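Long-range contacts in outer membrane protein SusF (Bacteroides thetaiotaomicron, PDB 4FE9), which binds starch at the bacterial cell surface through its carbohydrate-binding modules, before the glycan is imported into the periplasm for degradation: residues A[72-78]-A[98-103]; A[287-291]-A[426-430]; A[406-412]-A[450-455]. All coordinates share one frame; numbering follows the deposited sequence.

Interaction 1 of 3, residues A[72-78]-A[98-103]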
ATOM      1  N   LEU A  72      24.810   1.735  10.603  1.00 14.08           N
ATOM      2  CA  LEU A  72      24.819   1.375   9.177  1.00 14.49           C
ATOM      3  C   LEU A  72      23.592   1.982   8.499  1.00 15.47           C
ATOM      4  O   LEU A  72      22.513   2.036   9.103  1.00 12.27           O
ATOM      5  CB  LEU A  72      24.830  -0.155   9.004  1.00 14.33           C
ATOM      6  CG  LEU A  72      25.967  -0.872   9.734  1.00 17.41           C
ATOM      7  CD1 LEU A  72      25.638  -2.329   9.978  1.00 19.26           C
ATOM      8  CD2 LEU A  72      27.289  -0.722   8.963  1.00 20.91           C
ATOM      9  N   ASN A  73      23.820   2.639   7.361  1.00 14.45           N
ATOM     10  CA  ASN A  73      22.769   3.393   6.696  1.00 17.88           C
ATOM     11  C   ASN A  73      21.921   4.222   7.679  1.00 19.26           C
ATOM     12  O   ASN A  73      20.697   4.163   7.668  1.00 19.09           O
ATOM     13  CB  ASN A  73      21.885   2.457   5.862  1.00 16.05           C
ATOM     14  CG  ASN A  73      22.651   1.800   4.706  1.00 19.41           C
ATOM     15  OD1 ASN A  73      23.856   2.021   4.536  1.00 13.67           O
ATOM     16  ND2 ASN A  73      21.966   0.956   3.948  1.00 18.41           N
ATOM     17  N   GLU A  74      22.597   4.918   8.579  1.00 21.92           N
ATOM     18  CA  GLU A  74      21.966   5.973   9.392  1.00 25.66           C
ATOM     19  C   GLU A  74      21.186   5.505  10.631  1.00 25.06           C
ATOM     20  O   GLU A  74      21.172   6.197  11.637  1.00 27.41           O
ATOM     21  CB  GLU A  74      21.095   6.899   8.536  1.00 25.84           C
ATOM     22  CG  GLU A  74      21.389   8.386   8.764  1.00 34.04           C
ATOM     23  CD  GLU A  74      22.194   9.017   7.621  1.00 54.67           C
ATOM     24  OE1 GLU A  74      21.925   8.663   6.443  1.00 58.92           O
ATOM     25  OE2 GLU A  74      23.067   9.892   7.900  1.00 58.42           O
ATOM     26  N   ASN A  75      20.431   4.435  10.536  1.00 24.40           N
ATOM     27  CA  ASN A  75      19.652   4.060  11.707  1.00 24.26           C
ATOM     28  C   ASN A  75      19.673   2.637  12.127  1.00 23.19           C
ATOM     29  O   ASN A  75      18.794   2.212  12.846  1.00 23.39           O
ATOM     30  CB  ASN A  75      18.206   4.558  11.615  1.00 25.67           C
ATOM     31  CG  ASN A  75      17.676   4.558  10.204  1.00 28.93           C
ATOM     32  OD1 ASN A  75      17.362   3.512   9.648  1.00 35.52           O
ATOM     33  ND2 ASN A  75      17.646   5.733   9.589  1.00 39.51           N
ATOM     34  N   HIS A  76      20.704   1.898  11.747  1.00 20.08           N
ATOM     35  CA  HIS A  76      20.801   0.514  12.168  1.00 18.44           C
ATOM     36  C   HIS A  76      22.060   0.324  12.959  1.00 18.03           C
ATOM     37  O   HIS A  76      23.129   0.712  12.523  1.00 18.52           O
ATOM     38  CB  HIS A  76      20.800  -0.426  10.946  1.00 17.79           C
ATOM     39  CG  HIS A  76      19.580  -0.292  10.079  1.00 19.62           C
ATOM     40  ND1 HIS A  76      19.486   0.633   9.052  1.00 17.53           N
ATOM     41  CD2 HIS A  76      18.388  -0.945  10.106  1.00 20.38           C
ATOM     42  CE1 HIS A  76      18.311   0.504   8.451  1.00 15.72           C
ATOM     43  NE2 HIS A  76      17.613  -0.417   9.093  1.00 23.42           N
ATOM     44  N   THR A  77      21.955  -0.346  14.088  1.00 16.66           N
ATOM     45  CA  THR A  77      23.132  -0.684  14.857  1.00 17.21           C
ATOM     46  C   THR A  77      23.411  -2.170  14.726  1.00 15.35           C
ATOM     47  O   THR A  77      22.579  -2.928  14.220  1.00 15.39           O
ATOM     48  CB  THR A  77      22.949  -0.346  16.345  1.00 16.03           C
ATOM     49  OG1 THR A  77      21.752  -0.964  16.808  1.00 20.12           O
ATOM     50  CG2 THR A  77      22.844   1.193  16.553  1.00 19.42           C
ATOM     51  N   ILE A  78      24.575  -2.568  15.199  1.00 13.14           N
ATOM     52  CA  ILE A  78      25.088  -3.909  15.063  1.00 12.32           C
ATOM     53  C   ILE A  78      26.133  -4.050  16.180  1.00 13.24           C
ATOM     54  O   ILE A  78      26.890  -3.113  16.432  1.00 13.95           O
ATOM     55  CB  ILE A  78      25.837  -4.080  13.701  1.00 12.37           C
ATOM     56  CG1 ILE A  78      26.349  -5.505  13.546  1.00 13.43           C
ATOM     57  CG2 ILE A  78      27.049  -3.089  13.600  1.00  8.76           C
ATOM     58  CD1 ILE A  78      26.568  -5.915  12.063  1.00 10.73           C
ATOM     59  N   VAL A  98      21.640  -7.507   9.169  1.00 11.50           N
ATOM     60  CA  VAL A  98      21.326  -6.106   9.242  1.00 11.55           C
ATOM     61  C   VAL A  98      21.140  -5.519   7.825  1.00 10.77           C
ATOM     62  O   VAL A  98      20.308  -4.632   7.610  1.00 11.42           O
ATOM     63  CB  VAL A  98      22.413  -5.338  10.070  1.00 11.46           C
ATOM     64  CG1 VAL A  98      22.285  -3.873   9.861  1.00 13.93           C
ATOM     65  CG2 VAL A  98      22.252  -5.673  11.568  1.00 15.47           C
ATOM     66  N   THR A  99      21.907  -6.037   6.856  1.00 11.15           N
ATOM     67  CA  THR A  99      21.817  -5.566   5.478  1.00  9.69           C
ATOM     68  C   THR A  99      20.411  -5.891   4.912  1.00 10.62           C
ATOM     69  O   THR A  99      19.768  -5.044   4.258  1.00  8.20           O
ATOM     70  CB  THR A  99      22.924  -6.250   4.557  1.00 12.03           C
ATOM     71  OG1 THR A  99      24.233  -5.839   4.983  1.00 14.06           O
ATOM     72  CG2 THR A  99      22.738  -5.814   3.083  1.00  8.99           C
ATOM     73  N   GLN A 100      19.902  -7.074   5.256  1.00  9.95           N
ATOM     74  CA  GLN A 100      18.641  -7.540   4.673  1.00 11.30           C
ATOM     75  C   GLN A 100      17.459  -6.794   5.305  1.00 11.22           C
ATOM     76  O   GLN A 100      16.624  -6.299   4.613  1.00 10.94           O
ATOM     77  CB  GLN A 100      18.522  -9.070   4.819  1.00  9.24           C
ATOM     78  CG  GLN A 100      19.611  -9.858   4.022  1.00 11.05           C
ATOM     79  CD  GLN A 100      19.414 -11.376   4.083  1.00 14.33           C
ATOM     80  OE1 GLN A 100      18.306 -11.847   4.059  1.00 18.14           O
ATOM     81  NE2 GLN A 100      20.513 -12.127   4.069  1.00 13.21           N
ATOM     82  N   GLU A 101      17.564  -6.502   6.589  1.00 13.24           N
ATOM     83  CA  GLU A 101      16.618  -5.583   7.250  1.00 16.30           C
ATOM     84  C   GLU A 101      16.611  -4.171   6.687  1.00 16.28           C
ATOM     85  O   GLU A 101      15.565  -3.669   6.289  1.00 17.21           O
ATOM     86  CB  GLU A 101      16.860  -5.540   8.751  1.00 16.87           C
ATOM     87  CG  GLU A 101      16.579  -6.850   9.405  1.00 22.27           C
ATOM     88  CD  GLU A 101      15.071  -7.095   9.599  1.00 50.39           C
ATOM     89  OE1 GLU A 101      14.248  -6.184   9.267  1.00 46.64           O
ATOM     90  OE2 GLU A 101      14.713  -8.196  10.099  1.00 57.47           O
ATOM     91  N   ALA A 102      17.787  -3.565   6.565  1.00 15.45           N
ATOM     92  CA  ALA A 102      17.884  -2.236   5.981  1.00 15.63           C
ATOM     93  C   ALA A 102      17.146  -2.139   4.667  1.00 16.53           C
ATOM     94  O   ALA A 102      16.565  -1.101   4.369  1.00 15.36           O
ATOM     95  CB  ALA A 102      19.326  -1.835   5.793  1.00 15.46           C
ATOM     96  N   TYR A 103      17.311  -3.156   3.804  1.00 15.64           N
ATOM     97  CA  TYR A 103      16.740  -3.091   2.465  1.00 15.90           C
ATOM     98  C   TYR A 103      15.391  -3.808   2.359  1.00 15.86           C
ATOM     99  O   TYR A 103      14.851  -3.949   1.273  1.00 15.99           O
ATOM    100  CB  TYR A 103      17.729  -3.628   1.412  1.00 16.97           C
ATOM    101  CG  TYR A 103      18.883  -2.671   1.115  1.00 13.94           C
ATOM    102  CD1 TYR A 103      18.743  -1.669   0.163  1.00 17.71           C
ATOM    103  CD2 TYR A 103      20.058  -2.704   1.879  1.00 11.12           C
ATOM    104  CE1 TYR A 103      19.764  -0.730  -0.067  1.00 15.85           C
ATOM    105  CE2 TYR A 103      21.113  -1.794   1.631  1.00  9.85           C
ATOM    106  CZ  TYR A 103      20.931  -0.794   0.662  1.00 11.48           C
ATOM    107  OH  TYR A 103      21.932   0.107   0.392  1.00 10.98           O
TER
HETATM  108  O   HOH W   1      19.054   1.228   3.966  1.00 18.12           O
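H76 turns the face of its imidazole to helix 92-102. The methyl of A102 lies over that face, CB 4.0 Å from the centroid of the H76 ring and shifted toward the rim, a CH-pi contact. With CG beside the backbone N (chi1 -58°) and the ring turned nearly square (chi2 87°), ND1 of H76 reaches L72 O in a weak, in-plane hydrogen bond of 3.3 Å, which may bias the ring toward this rotation. The same two residues close their tight loop with a pair of backbone bonds.

One helical turn before A102, V98 divides its methyls. CG1 of V98 packs 3.7 Å from CD1 of L72, the side chains crossing at about a right angle, and also touches H76 CB; CG2 faces T77 O and, more loosely, I78 CD1. At the polar border N73 ND2 holds a water at 2.9 Å, which in turn makes a weak bond to A102 O. The N73 amide stands almost perpendicular to the Y103 ring.

In the N-terminal domain, both pieces are tied to strand 111-122: N73 OD1 accepts from K114 N and Y103 OH bonds to E112 O, while L72 touches both I115 of that strand and L95 of the helix.

Interaction 2 of 3, residues A[287-291]-A[426-430]; sequences PVNGT and WWKTE
N289 and K428 join the second and third carbohydrate-binding modules, where a type II beta turn, V288 to T291, leans on the short 3-10 segment 426-428. The turn has G290 at its positive-phi corner, closes with the backbone bond from T291 N to V288 O, and connects strands 283-287 and 294-301. Its amide N289 N donates to K428 O at 3.1 Å, nearly straight at 167° and aimed at a lone pair in the carbonyl plane. A water gives K428 O a second bond, 2.7 Å from that oxygen, and also donates to P287 O, so the carbonyl is gripped twice.

The side chain of K428 then runs along the turn. Its CB lies 3.9 Å from N289 CB and also brushes V288 CG1. CG rests over one face of the W427 indole, toward the rim, and also meets N289 CB and the carbonyl oxygen N289 O. CD continues the extended chain past that oxygen, 3.8 Å from N289 O, and CE follows a little farther off. K428 NZ ends 4.3 Å from T291 OG1, too far for a bond. It has a long, weak ion pair with D425. The oxygen the chain passes has a firmer partner: T291 OG1 donates to N289 O at 2.8 Å, from well above the carbonyl plane.

Beside the lysine, V288 CG2 and T429 CG2 meet as parallel side chains at the buried edge of the joint, which W296 of strand 294-301 also lines. N289 gives ND2 to G442 O of the third module, and its OD1 lies at the edge of the W427 ring, near its plane, 3.7 Å from CZ3.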
ATOM      1  N   PRO A 287     -21.153   2.093  -3.850  1.00  9.29           N
ATOM      2  CA  PRO A 287     -20.118   1.049  -4.034  1.00  9.08           C
ATOM      3  C   PRO A 287     -19.695   0.906  -5.512  1.00  9.14           C
ATOM      4  O   PRO A 287     -20.531   0.942  -6.394  1.00  9.51           O
ATOM      5  CB  PRO A 287     -20.799  -0.256  -3.503  1.00  9.96           C
ATOM      6  CG  PRO A 287     -22.281   0.010  -3.578  1.00 11.29           C
ATOM      7  CD  PRO A 287     -22.507   1.541  -3.645  1.00  8.24           C
ATOM      8  N   VAL A 288     -18.399   0.771  -5.760  1.00  8.07           N
ATOM      9  CA  VAL A 288     -17.920   0.378  -7.071  1.00  9.37           C
ATOM     10  C   VAL A 288     -18.226  -1.116  -7.326  1.00 10.24           C
ATOM     11  O   VAL A 288     -17.963  -1.956  -6.473  1.00 10.34           O
ATOM     12  CB  VAL A 288     -16.375   0.620  -7.203  1.00  9.98           C
ATOM     13  CG1 VAL A 288     -15.876   0.141  -8.557  1.00  8.90           C
ATOM     14  CG2 VAL A 288     -16.049   2.099  -6.999  1.00 12.25           C
ATOM     15  N   ASN A 289     -18.774  -1.426  -8.508  1.00 11.12           N
ATOM     16  CA  ASN A 289     -19.321  -2.760  -8.794  1.00 11.79           C
ATOM     17  C   ASN A 289     -18.258  -3.845  -8.668  1.00 12.93           C
ATOM     18  O   ASN A 289     -17.170  -3.716  -9.228  1.00 11.24           O
ATOM     19  CB  ASN A 289     -19.926  -2.794 -10.199  1.00 11.68           C
ATOM     20  CG  ASN A 289     -20.661  -4.113 -10.497  1.00 13.68           C
ATOM     21  OD1 ASN A 289     -20.039  -5.144 -10.670  1.00 16.22           O
ATOM     22  ND2 ASN A 289     -21.966  -4.039 -10.653  1.00  8.95           N
ATOM     23  N   GLY A 290     -18.551  -4.853  -7.833  1.00 13.62           N
ATOM     24  CA  GLY A 290     -17.716  -6.040  -7.702  1.00 14.67           C
ATOM     25  C   GLY A 290     -16.355  -5.722  -7.138  1.00 17.19           C
ATOM     26  O   GLY A 290     -15.397  -6.434  -7.408  1.00 17.84           O
ATOM     27  N   THR A 291     -16.214  -4.548  -6.516  1.00 16.40           N
ATOM     28  CA  THR A 291     -14.885  -4.084  -6.151  1.00 16.57           C
ATOM     29  C   THR A 291     -14.809  -3.785  -4.672  1.00 17.28           C
ATOM     30  O   THR A 291     -15.276  -2.741  -4.206  1.00 17.08           O
ATOM     31  CB  THR A 291     -14.411  -2.856  -6.998  1.00 17.85           C
ATOM     32  OG1 THR A 291     -14.540  -3.148  -8.408  1.00 15.41           O
ATOM     33  CG2 THR A 291     -12.969  -2.525  -6.681  1.00 16.95           C
ATOM     34  N   TRP A 426     -15.897   1.141 -17.245  1.00 14.08           N
ATOM     35  CA  TRP A 426     -16.728   2.322 -16.983  1.00 12.38           C
ATOM     36  C   TRP A 426     -18.059   1.937 -16.328  1.00 12.40           C
ATOM     37  O   TRP A 426     -18.559   2.658 -15.481  1.00 10.60           O
ATOM     38  CB  TRP A 426     -16.995   3.076 -18.286  1.00 11.28           C
ATOM     39  CG  TRP A 426     -17.829   2.302 -19.245  1.00  9.86           C
ATOM     40  CD1 TRP A 426     -17.388   1.400 -20.159  1.00  9.34           C
ATOM     41  CD2 TRP A 426     -19.265   2.233 -19.272  1.00  4.77           C
ATOM     42  NE1 TRP A 426     -18.461   0.807 -20.804  1.00 10.55           N
ATOM     43  CE2 TRP A 426     -19.622   1.322 -20.289  1.00  9.50           C
ATOM     44  CE3 TRP A 426     -20.281   2.890 -18.565  1.00 14.34           C
ATOM     45  CZ2 TRP A 426     -20.959   1.011 -20.589  1.00 11.82           C
ATOM     46  CZ3 TRP A 426     -21.615   2.597 -18.875  1.00 10.92           C
ATOM     47  CH2 TRP A 426     -21.938   1.682 -19.890  1.00  9.80           C
ATOM     48  N   TRP A 427     -18.580   0.751 -16.667  1.00 11.50           N
ATOM     49  CA  TRP A 427     -19.940   0.367 -16.212  1.00 10.54           C
ATOM     50  C   TRP A 427     -19.941   0.001 -14.711  1.00  9.93           C
ATOM     51  O   TRP A 427     -20.982  -0.242 -14.135  1.00  9.76           O
ATOM     52  CB  TRP A 427     -20.440  -0.814 -17.011  1.00  8.79           C
ATOM     53  CG  TRP A 427     -19.440  -1.906 -17.086  1.00  8.50           C
ATOM     54  CD1 TRP A 427     -18.488  -2.076 -18.052  1.00 15.10           C
ATOM     55  CD2 TRP A 427     -19.250  -2.955 -16.148  1.00  7.78           C
ATOM     56  NE1 TRP A 427     -17.695  -3.144 -17.746  1.00 17.22           N
ATOM     57  CE2 TRP A 427     -18.120  -3.691 -16.570  1.00  5.40           C
ATOM     58  CE3 TRP A 427     -19.888  -3.316 -14.943  1.00  7.22           C
ATOM     59  CZ2 TRP A 427     -17.679  -4.850 -15.906  1.00  6.25           C
ATOM     60  CZ3 TRP A 427     -19.411  -4.452 -14.246  1.00  5.81           C
ATOM     61  CH2 TRP A 427     -18.301  -5.180 -14.720  1.00 10.22           C
ATOM     62  N   LYS A 428     -18.758  -0.141 -14.123  1.00  8.52           N
ATOM     63  CA  LYS A 428     -18.673  -0.370 -12.671  1.00  8.74           C
ATOM     64  C   LYS A 428     -19.141   0.824 -11.839  1.00  7.80           C
ATOM     65  O   LYS A 428     -19.348   0.708 -10.634  1.00  8.95           O
ATOM     66  CB  LYS A 428     -17.270  -0.806 -12.283  1.00  6.79           C
ATOM     67  CG  LYS A 428     -16.973  -2.262 -12.757  1.00  9.01           C
ATOM     68  CD  LYS A 428     -15.512  -2.679 -12.525  1.00  8.17           C
ATOM     69  CE  LYS A 428     -15.317  -4.109 -12.962  1.00 12.54           C
ATOM     70  NZ  LYS A 428     -14.161  -4.713 -12.344  1.00 14.51           N
ATOM     71  N   THR A 429     -19.210   1.986 -12.476  1.00  8.72           N
ATOM     72  CA  THR A 429     -19.652   3.193 -11.814  1.00  8.98           C
ATOM     73  C   THR A 429     -20.622   3.929 -12.718  1.00 10.66           C
ATOM     74  O   THR A 429     -20.349   5.039 -13.204  1.00 10.56           O
ATOM     75  CB  THR A 429     -18.430   4.140 -11.411  1.00 10.98           C
ATOM     76  OG1 THR A 429     -17.662   4.464 -12.575  1.00  9.38           O
ATOM     77  CG2 THR A 429     -17.503   3.433 -10.385  1.00  9.24           C
ATOM     78  N   GLU A 430     -21.739   3.286 -13.008  1.00 10.99           N
ATOM     79  CA  GLU A 430     -22.707   3.888 -13.894  1.00 10.44           C
ATOM     80  C   GLU A 430     -24.023   4.063 -13.197  1.00 10.71           C
ATOM     81  O   GLU A 430     -24.224   3.581 -12.052  1.00 10.41           O
ATOM     82  CB  GLU A 430     -22.855   3.092 -15.213  1.00 10.66           C
ATOM     83  CG  GLU A 430     -23.634   1.732 -15.060  1.00  8.54           C
ATOM     84  CD  GLU A 430     -24.193   1.210 -16.376  1.00 17.36           C
ATOM     85  OE1 GLU A 430     -24.647   2.047 -17.231  1.00 14.49           O
ATOM     86  OE2 GLU A 430     -24.302  -0.042 -16.507  1.00 11.86           O
TER
HETATM   87  O   HOH W   2     -20.780   2.146  -8.792  1.00 10.90           O

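Interaction 3 of 3, residues A[406-412]-A[450-455]; sequences FLKDGAV and VQGKTG
F406 starts the pairing with both its backbone and its ring. F406 O accepts from G455 N at 2.6 Å. Its CG, beside the backbone N (chi1 -54°), carries the phenyl back along the partner, with K453 O at the ring edge 3.3 Å from F406 CD2 and G452 CA close to CE2. Next, the carbonyl carbon of L407 is covered by the CG2 methyl of T454. K408 contributes its backbone; its carbonyl oxygen is buried here with no polar partner in the model. D409 brings its carboxylate alongside K453 and T454, just past the end of strand 451-452, so that OD1 takes a weak hydrogen bond from T454 N at 3.4 Å and lies against CA and CB of K453.

From G410 on, the geometry becomes regular antiparallel sheet. G410 and G452 form a hydrogen-bonded pair, N to O at 3.1 Å from G410 to G452 and 2.9 Å from G452 back to G410. A411 faces Q451 as a non-hydrogen-bonded pair; the Q451 chain folds at chi2 (-58°) and lays OE1 against G410 C. V412 N reaches V450 O at 2.8 Å, and a water bridges V412 O and V450 N.

Strand 410-415 also pairs with strands 371-374 and 430-434, so 451-452 joins the sheet of the third module through strand 410-415. V412 and V450 pack on I432 of strand 430-434, and F406 fits against V458 and I469 of strands 458-461 and 466-469.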
ATOM      1  N   PHE A 406     -28.671  14.679 -27.271  1.00 33.88           N
ATOM      2  CA  PHE A 406     -28.603  13.359 -27.952  1.00 33.75           C
ATOM      3  C   PHE A 406     -28.488  13.505 -29.477  1.00 34.17           C
ATOM      4  O   PHE A 406     -29.162  14.332 -30.074  1.00 34.43           O
ATOM      5  CB  PHE A 406     -29.808  12.480 -27.592  1.00 33.55           C
ATOM      6  CG  PHE A 406     -30.012  12.296 -26.112  1.00 30.63           C
ATOM      7  CD1 PHE A 406     -28.957  12.409 -25.227  1.00 28.74           C
ATOM      8  CD2 PHE A 406     -31.250  11.932 -25.616  1.00 28.70           C
ATOM      9  CE1 PHE A 406     -29.173  12.299 -23.855  1.00 17.96           C
ATOM     10  CE2 PHE A 406     -31.449  11.757 -24.266  1.00 25.32           C
ATOM     11  CZ  PHE A 406     -30.390  11.920 -23.386  1.00 25.29           C
ATOM     12  N   LEU A 407     -27.574  12.746 -30.074  1.00 34.52           N
ATOM     13  CA  LEU A 407     -27.391  12.727 -31.520  1.00 35.99           C
ATOM     14  C   LEU A 407     -28.372  11.789 -32.231  1.00 36.59           C
ATOM     15  O   LEU A 407     -28.403  11.734 -33.470  1.00 36.51           O
ATOM     16  CB  LEU A 407     -25.968  12.309 -31.866  1.00 35.71           C
ATOM     17  CG  LEU A 407     -24.857  13.354 -31.704  1.00 38.46           C
ATOM     18  CD1 LEU A 407     -25.177  14.326 -30.568  1.00 38.30           C
ATOM     19  CD2 LEU A 407     -23.484  12.668 -31.485  1.00 42.66           C
ATOM     20  N   LYS A 408     -29.057  10.954 -31.449  1.00 36.73           N
ATOM     21  CA  LYS A 408     -29.892   9.872 -31.983  1.00 36.81           C
ATOM     22  C   LYS A 408     -30.849   9.406 -30.911  1.00 37.14           C
ATOM     23  O   LYS A 408     -30.619   9.628 -29.711  1.00 36.51           O
ATOM     24  CB  LYS A 408     -29.042   8.700 -32.428  1.00 37.23           C
ATOM     25  CG  LYS A 408     -28.528   8.818 -33.845  1.00 38.92           C
ATOM     26  CD  LYS A 408     -27.441   7.795 -34.121  1.00 48.78           C
ATOM     27  CE  LYS A 408     -27.430   6.703 -33.052  1.00 54.31           C
ATOM     28  NZ  LYS A 408     -28.193   5.510 -33.478  1.00 59.25           N
ATOM     29  N   ASP A 409     -31.939   8.781 -31.330  1.00 36.70           N
ATOM     30  CA  ASP A 409     -32.750   8.011 -30.401  1.00 36.34           C
ATOM     31  C   ASP A 409     -31.958   6.793 -29.963  1.00 34.26           C
ATOM     32  O   ASP A 409     -31.153   6.276 -30.719  1.00 33.18           O
ATOM     33  CB  ASP A 409     -34.072   7.597 -31.060  1.00 37.01           C
ATOM     34  CG  ASP A 409     -34.736   8.753 -31.804  1.00 40.99           C
ATOM     35  OD1 ASP A 409     -35.339   9.635 -31.132  1.00 43.19           O
ATOM     36  OD2 ASP A 409     -34.514   8.856 -33.037  1.00 51.07           O
ATOM     37  N   GLY A 410     -32.108   6.412 -28.704  1.00 32.80           N
ATOM     38  CA  GLY A 410     -31.454   5.211 -28.197  1.00 30.27           C
ATOM     39  C   GLY A 410     -31.532   5.126 -26.694  1.00 29.09           C
ATOM     40  O   GLY A 410     -32.153   5.984 -26.036  1.00 28.74           O
ATOM     41  N   ALA A 411     -30.985   4.040 -26.144  1.00 27.69           N
ATOM     42  CA  ALA A 411     -30.908   3.875 -24.691  1.00 25.80           C
ATOM     43  C   ALA A 411     -29.838   4.811 -24.132  1.00 24.11           C
ATOM     44  O   ALA A 411     -28.774   4.938 -24.706  1.00 24.03           O
ATOM     45  CB  ALA A 411     -30.587   2.434 -24.340  1.00 25.59           C
ATOM     46  N   VAL A 412     -30.205   5.563 -23.109  1.00 22.72           N
ATOM     47  CA  VAL A 412     -29.279   6.430 -22.397  1.00 22.35           C
ATOM     48  C   VAL A 412     -28.414   5.608 -21.422  1.00 20.43           C
ATOM     49  O   VAL A 412     -28.927   4.799 -20.674  1.00 19.51           O
ATOM     50  CB  VAL A 412     -30.034   7.489 -21.601  1.00 22.06           C
ATOM     51  CG1 VAL A 412     -29.041   8.404 -20.836  1.00 23.39           C
ATOM     52  CG2 VAL A 412     -30.940   8.318 -22.531  1.00 24.64           C
ATOM     53  N   VAL A 450     -33.484   3.007 -20.361  1.00 22.90           N
ATOM     54  CA  VAL A 450     -34.245   4.283 -20.378  1.00 24.51           C
ATOM     55  C   VAL A 450     -33.981   5.010 -21.690  1.00 25.62           C
ATOM     56  O   VAL A 450     -32.827   5.139 -22.091  1.00 26.02           O
ATOM     57  CB  VAL A 450     -33.839   5.180 -19.219  1.00 25.04           C
ATOM     58  CG1 VAL A 450     -34.463   6.582 -19.370  1.00 25.72           C
ATOM     59  CG2 VAL A 450     -34.248   4.551 -17.911  1.00 23.34           C
ATOM     60  N   GLN A 451     -35.046   5.214 -22.477  1.00 27.38           N
ATOM     61  CA  GLN A 451     -34.921   5.741 -23.860  1.00 29.50           C
ATOM     62  C   GLN A 451     -34.820   7.270 -23.847  1.00 29.40           C
ATOM     63  O   GLN A 451     -35.466   7.939 -23.042  1.00 29.12           O
ATOM     64  CB  GLN A 451     -36.120   5.323 -24.737  1.00 29.20           C
ATOM     65  CG  GLN A 451     -36.331   3.836 -24.849  1.00 33.46           C
ATOM     66  CD  GLN A 451     -35.123   3.110 -25.417  1.00 44.89           C
ATOM     67  OE1 GLN A 451     -34.528   3.554 -26.394  1.00 52.10           O
ATOM     68  NE2 GLN A 451     -34.820   1.937 -24.865  1.00 45.75           N
ATOM     69  N   GLY A 452     -33.997   7.805 -24.732  1.00 30.96           N
ATOM     70  CA  GLY A 452     -34.037   9.228 -25.044  1.00 32.67           C
ATOM     71  C   GLY A 452     -34.200   9.446 -26.525  1.00 33.84           C
ATOM     72  O   GLY A 452     -33.946   8.537 -27.317  1.00 34.14           O
ATOM     73  N   LYS A 453     -34.550  10.675 -26.911  1.00 35.76           N
ATOM     74  CA  LYS A 453     -34.696  11.037 -28.349  1.00 37.57           C
ATOM     75  C   LYS A 453     -33.713  12.116 -28.767  1.00 37.54           C
ATOM     76  O   LYS A 453     -33.358  12.985 -27.971  1.00 37.88           O
ATOM     77  CB  LYS A 453     -36.131  11.500 -28.660  1.00 37.44           C
ATOM     78  CG  LYS A 453     -37.225  10.570 -28.138  1.00 39.54           C
ATOM     79  CD  LYS A 453     -37.980  11.214 -26.986  1.00 47.86           C
ATOM     80  CE  LYS A 453     -39.258  11.896 -27.472  1.00 52.11           C
ATOM     81  NZ  LYS A 453     -40.410  10.947 -27.482  1.00 54.42           N
ATOM     82  N   THR A 454     -33.374  12.124 -30.047  1.00 38.42           N
ATOM     83  CA  THR A 454     -32.475  13.133 -30.603  1.00 39.22           C
ATOM     84  C   THR A 454     -32.705  14.512 -30.011  1.00 39.24           C
ATOM     85  O   THR A 454     -33.844  14.901 -29.714  1.00 39.46           O
ATOM     86  CB  THR A 454     -32.597  13.214 -32.115  1.00 39.15           C
ATOM     87  OG1 THR A 454     -32.836  11.908 -32.632  1.00 41.72           O
ATOM     88  CG2 THR A 454     -31.303  13.776 -32.739  1.00 38.94           C
ATOM     89  N   GLY A 455     -31.600  15.199 -29.725  1.00 39.52           N
ATOM     90  CA  GLY A 455     -31.639  16.592 -29.290  1.00 38.55           C
ATOM     91  C   GLY A 455     -32.121  16.780 -27.874  1.00 37.37           C
ATOM     92  O   GLY A 455     -32.124  17.884 -27.367  1.00 38.29           O
TER
HETATM   93  O   HOH W   3     -30.657   2.779 -20.655  1.00 19.46           O

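The three contacts are strung along an elongated, multidomain chain. Interaction 1 closes first, inside the N-terminal domain, with its centre about 44 Å from that of interaction 2 and about 65 Å from that of interaction 3, both beyond the middle of the molecule. Interactions 2 and 3 are neighbours, centres about 23 Å apart, and their segments alternate in sequence: 287-291, 406-412, 426-430, 450-455. They meet in the third module, where 426-430 leads into strand 430-434, which pairs with strand 410-415. Interaction 3 is internal to that module; interaction 2 joins it to the second. None supplies a glycan-pocket or sodium-site residue, though the L407 side chain comes within about 7 Å of the sodium ion.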